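Local coordinates for protein putative N-acetylmuramoyl-L-alanine amidase,autolysin cwp6 (Peptoclostridium difficile, PDB 5J72) that probably hydrolyses the amide bond between N-acetylmuramic acid and L-alanine in peptidoglycan, using zinc, and carries three cell-wall-binding CWB2 modules, at residues 456-461 with 499-504; 148-153 with 381-386. All blocks are in the same frame, centred on the assembly; numbering follows the deposited sequence.

Contact 1 (456-461 with 499-504); sequences IDPGHG and VVMTRD. With ZN (zinc ion), chain I.
Arg-503 lays its guanidinium between Pro-458 and Gly-461: CB of the proline lies over one face, and Gly-461 CA sits above the centre of the other, 3.9 Å from Arg-503 CZ. The chain is extended from CG to NE, which carries the group along the turn that follows strand 453-458. Arg-503 NE donates to Pro-458 O, the last carbonyl of the strand, at 3.1 Å, and Arg-503 NH2 to Gly-459 O at 3.0 Å; both donors stand above the carbonyl planes. NH2 also reaches Lys-478 O and NH1 reaches Thr-505 O, so the group's rotation is fixed from several sides. Thr-502, its OG1 set between the backbone N and the carbonyl carbon (chi1 54°), donates to the anti lone pair of Asp-457 OD1 at 2.7 Å. That carboxylate also forms a salt bridge with Arg-514 and accepts from Ser-528. The two segments leave strands 453-458 and 498-501, which run parallel at the edge of the six-stranded mixed sheet of the Amidase_3 domain. Ile-456 N donates to Val-500 O at 3.0 Å, and Thr-502 N to Ile-456 O at 2.9 Å. On the side covered by helix 477-494, Ile-456 CG1 packs on Val-499 CG1 at 3.5 Å. In the same loop as Gly-459, His-460 NE2 binds zinc at 2.2 Å together with Glu-477, His-530 and three waters, while its ND1 is hydrogen-bonded to Asp-464.

Contact 2 (148-153 with 381-386); sequences SKQGWK and GPLAAK
Trp-152 pushes the edge of its six-membered ring against the start of segment 381-386, with CH2 3.9 Å from Pro-382 CB and equally close to the Pro-382 C and Leu-383 N of the peptide link, both near the ring plane. With CG anti to the carbonyl carbon (chi1 -66°) and the ring turned nearly perpendicular (chi2 -93°), the indole folds back beside the end of its own helix, where Ser-148 O lies at its edge. Its NE1 is hydrogen-bonded to Asp-181 O. Leu-383 CD1 lies against the bare CA of Gly-151 at 4.0 Å, and these two residues have the nearest CA atoms across the two segments. Lys-386 is extended as far as CE, which brings Lys-386 CE to 3.4 Å from Gly-151 O; the bend at chi4 (70°) then turns Lys-386 NZ to a water at 2.9 Å. This water donates to Gly-151 O at 3.2 Å, bridging the lysine to a carbonyl at the helix end. Leu-7 O is a second partner of NZ. The ammonium stands above the five-membered ring of Trp-152, but at 5.8 Å from Lys-386 NZ to the ring centroid any cation-pi attraction is weak. The contact joins helix 140-151 of one CWB2 module to helix 375-387 of another; Leu-203 of helix 194-203 touches Trp-152, helix 174-180 meets Pro-382, and Leu-135 of strand 128-135 touches Gln-150 and Leu-383.

Overall arrangement
Contact 1 belongs to the amidase domain and contact 2 to the cell-wall-binding part, on opposite sides of the chain's centre. Their own centres are 39 Å apart and their nearest atoms about 24 Å, so neither touches the other. Contact 1 includes one protein ligand of the zinc ion at the probable catalytic centre. Contact 2 joins two CWB2 modules separated by a third in the sequence, and lies close to the N-terminal domain: the Lys-386 side chain is about 3 Å from that of Asn-6, a calcium-binding residue in a structure of this protein, though that ion is not bound to this chain here. Separately, the Lys-386 side chain is about 4 Å from a bound calcium ion.

Contact 1 (456-461 with 499-504)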
# COMPACT_ATOMS: atom_id res chain seq x y z
N ILE A 456 5.41 23.50 3.52
CA ILE A 456 6.61 23.13 2.80
C ILE A 456 6.33 23.43 1.30
O ILE A 456 5.31 23.00 0.78
CB ILE A 456 6.89 21.61 2.99
CG1 ILE A 456 7.23 21.30 4.51
CG2 ILE A 456 8.03 21.18 2.11
CD1 ILE A 456 8.56 22.06 4.94
N ASP A 457 7.25 24.14 0.64
CA ASP A 457 7.04 24.52 -0.76
C ASP A 457 8.19 24.06 -1.67
O ASP A 457 9.26 24.66 -1.71
CB ASP A 457 6.90 26.08 -0.80
CG ASP A 457 6.85 26.64 -2.22
OD1 ASP A 457 6.09 26.11 -3.04
OD2 ASP A 457 7.62 27.63 -2.50
N PRO A 458 8.01 22.97 -2.40
CA PRO A 458 9.04 22.44 -3.35
C PRO A 458 9.06 23.43 -4.55
O PRO A 458 8.03 23.54 -5.23
CB PRO A 458 8.51 21.05 -3.72
CG PRO A 458 7.25 20.82 -2.90
CD PRO A 458 6.79 22.15 -2.39
N GLY A 459 10.17 24.11 -4.82
CA GLY A 459 10.17 25.15 -5.85
C GLY A 459 9.91 24.61 -7.24
O GLY A 459 10.21 23.44 -7.51
N HIS A 460 9.34 25.48 -8.09
CA HIS A 460 9.08 25.19 -9.51
C HIS A 460 8.13 24.04 -9.65
O HIS A 460 7.40 23.73 -8.70
CB HIS A 460 10.44 24.87 -10.16
CG HIS A 460 11.43 25.97 -9.94
ND1 HIS A 460 11.32 27.22 -10.51
CD2 HIS A 460 12.54 26.01 -9.12
CE1 HIS A 460 12.33 27.96 -10.03
NE2 HIS A 460 13.12 27.30 -9.17
N GLY A 461 8.07 23.43 -10.85
CA GLY A 461 7.15 22.32 -11.10
C GLY A 461 6.39 22.53 -12.42
O GLY A 461 6.18 23.67 -12.85
N VAL A 499 1.78 19.40 8.50
CA VAL A 499 2.46 19.93 7.33
C VAL A 499 1.53 20.06 6.21
O VAL A 499 0.80 19.12 5.92
CB VAL A 499 3.63 19.02 6.90
CG1 VAL A 499 4.39 19.65 5.72
CG2 VAL A 499 4.57 18.80 8.05
N VAL A 500 1.52 21.22 5.56
CA VAL A 500 0.74 21.36 4.34
C VAL A 500 1.77 21.55 3.21
O VAL A 500 2.61 22.46 3.33
CB VAL A 500 -0.21 22.61 4.34
CG1 VAL A 500 -0.87 22.75 2.99
CG2 VAL A 500 -1.30 22.49 5.45
N MET A 501 1.73 20.77 2.14
CA MET A 501 2.69 20.99 1.07
C MET A 501 2.04 21.87 -0.00
O MET A 501 0.88 21.65 -0.31
CB MET A 501 3.08 19.65 0.40
CG MET A 501 3.80 18.66 1.37
SD MET A 501 4.48 17.25 0.52
CE MET A 501 5.85 18.07 -0.40
N THR A 502 2.74 22.82 -0.59
CA THR A 502 2.08 23.63 -1.63
C THR A 502 1.74 22.71 -2.83
O THR A 502 0.72 22.91 -3.46
CB THR A 502 3.00 24.80 -2.08
OG1 THR A 502 4.26 24.26 -2.46
CG2 THR A 502 3.21 25.84 -0.98
N ARG A 503 2.58 21.73 -3.12
CA ARG A 503 2.31 20.73 -4.14
C ARG A 503 2.96 19.42 -3.68
O ARG A 503 4.02 19.45 -3.01
CB ARG A 503 2.86 21.14 -5.52
CG ARG A 503 4.40 21.21 -5.58
CD ARG A 503 4.91 21.52 -7.03
NE ARG A 503 6.38 21.67 -7.08
CZ ARG A 503 7.18 20.72 -7.56
NH1 ARG A 503 6.70 19.58 -8.01
NH2 ARG A 503 8.49 20.95 -7.61
N ASP A 504 2.34 18.28 -4.00
CA ASP A 504 2.96 17.02 -3.59
C ASP A 504 3.20 16.19 -4.83
O ASP A 504 3.53 15.00 -4.74
CB ASP A 504 2.08 16.25 -2.61
CG ASP A 504 0.63 16.23 -3.01
OD1 ASP A 504 0.33 15.90 -4.18
OD2 ASP A 504 -0.22 16.55 -2.16
ZN ZN I . 14.73 27.82 -7.69
O HOH W 1 14.27 29.92 -7.75
O HOH W 2 16.71 28.35 -7.02
O HOH W 3 15.88 28.32 -9.67

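Contact 2 (148-153 with 381-386)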
# COMPACT_ATOMS: atom_id res chain seq x y z
N SER A 148 -9.84 -13.73 8.32
CA SER A 148 -10.32 -15.06 7.93
C SER A 148 -11.89 -15.07 7.92
O SER A 148 -12.52 -15.50 6.95
CB SER A 148 -9.76 -16.09 8.96
OG SER A 148 -10.30 -17.36 8.61
N LYS A 149 -12.51 -14.53 8.96
CA LYS A 149 -14.01 -14.46 9.03
C LYS A 149 -14.56 -13.59 8.00
O LYS A 149 -15.66 -13.81 7.51
CB LYS A 149 -14.43 -13.93 10.40
CG LYS A 149 -14.24 -15.00 11.43
CD LYS A 149 -14.53 -14.47 12.85
CE LYS A 149 -14.37 -15.64 13.80
NZ LYS A 149 -14.56 -15.28 15.25
N GLN A 150 -13.82 -12.55 7.61
CA GLN A 150 -14.32 -11.68 6.55
C GLN A 150 -14.32 -12.31 5.20
O GLN A 150 -15.32 -12.20 4.47
CB GLN A 150 -13.44 -10.38 6.49
CG GLN A 150 -13.98 -9.33 5.51
CD GLN A 150 -15.34 -8.78 5.97
OE1 GLN A 150 -15.68 -8.82 7.17
NE2 GLN A 150 -16.08 -8.19 5.01
N GLY A 151 -13.23 -12.99 4.78
CA GLY A 151 -13.26 -13.49 3.40
C GLY A 151 -13.65 -14.97 3.29
O GLY A 151 -13.87 -15.49 2.18
N TRP A 152 -13.73 -15.65 4.46
CA TRP A 152 -14.00 -17.13 4.46
C TRP A 152 -15.04 -17.42 5.54
O TRP A 152 -14.91 -18.33 6.37
CB TRP A 152 -12.64 -17.89 4.77
CG TRP A 152 -11.69 -17.70 3.65
CD1 TRP A 152 -11.50 -18.53 2.57
CD2 TRP A 152 -10.79 -16.57 3.46
NE1 TRP A 152 -10.53 -18.00 1.73
CE2 TRP A 152 -10.08 -16.80 2.25
CE3 TRP A 152 -10.52 -15.40 4.17
CZ2 TRP A 152 -9.10 -15.90 1.77
CZ3 TRP A 152 -9.57 -14.49 3.69
CH2 TRP A 152 -8.87 -14.75 2.51
N LYS A 153 -16.14 -16.65 5.51
CA LYS A 153 -17.17 -16.84 6.54
C LYS A 153 -17.78 -18.25 6.41
O LYS A 153 -18.12 -18.90 7.40
CB LYS A 153 -18.28 -15.78 6.36
CG LYS A 153 -19.36 -15.93 7.43
CD LYS A 153 -18.76 -15.61 8.77
CE LYS A 153 -19.77 -15.79 9.88
N GLY A 381 -2.85 -10.04 3.16
CA GLY A 381 -2.57 -10.31 1.75
C GLY A 381 -3.56 -11.18 1.01
O GLY A 381 -3.99 -10.82 -0.10
N PRO A 382 -3.94 -12.36 1.56
CA PRO A 382 -4.92 -13.26 0.86
C PRO A 382 -6.28 -12.56 0.59
O PRO A 382 -6.95 -12.80 -0.38
CB PRO A 382 -4.99 -14.48 1.83
CG PRO A 382 -3.65 -14.49 2.45
CD PRO A 382 -3.39 -13.01 2.76
N LEU A 383 -6.66 -11.72 1.55
CA LEU A 383 -7.94 -10.99 1.40
C LEU A 383 -7.82 -9.89 0.40
O LEU A 383 -8.69 -9.72 -0.47
CB LEU A 383 -8.37 -10.41 2.80
CG LEU A 383 -9.72 -9.58 2.69
CD1 LEU A 383 -10.90 -10.49 2.31
CD2 LEU A 383 -9.99 -8.92 4.08
N ALA A 384 -6.69 -9.14 0.44
CA ALA A 384 -6.46 -8.09 -0.58
C ALA A 384 -6.45 -8.77 -1.99
O ALA A 384 -7.01 -8.29 -2.97
CB ALA A 384 -5.08 -7.43 -0.29
N ALA A 385 -5.80 -9.94 -2.07
CA ALA A 385 -5.75 -10.62 -3.39
C ALA A 385 -7.20 -11.05 -3.85
O ALA A 385 -7.54 -10.89 -5.00
CB ALA A 385 -4.92 -11.88 -3.25
N LYS A 386 -7.98 -11.60 -2.94
CA LYS A 386 -9.39 -12.03 -3.24
C LYS A 386 -10.22 -10.79 -3.73
O LYS A 386 -10.95 -10.85 -4.71
CB LYS A 386 -10.01 -12.57 -1.92
CG LYS A 386 -11.48 -13.06 -2.12
CD LYS A 386 -11.99 -13.65 -0.77
CE LYS A 386 -13.50 -13.97 -0.88
NZ LYS A 386 -13.78 -15.15 -1.77
O HOH W 4 -12.91 -17.42 -0.18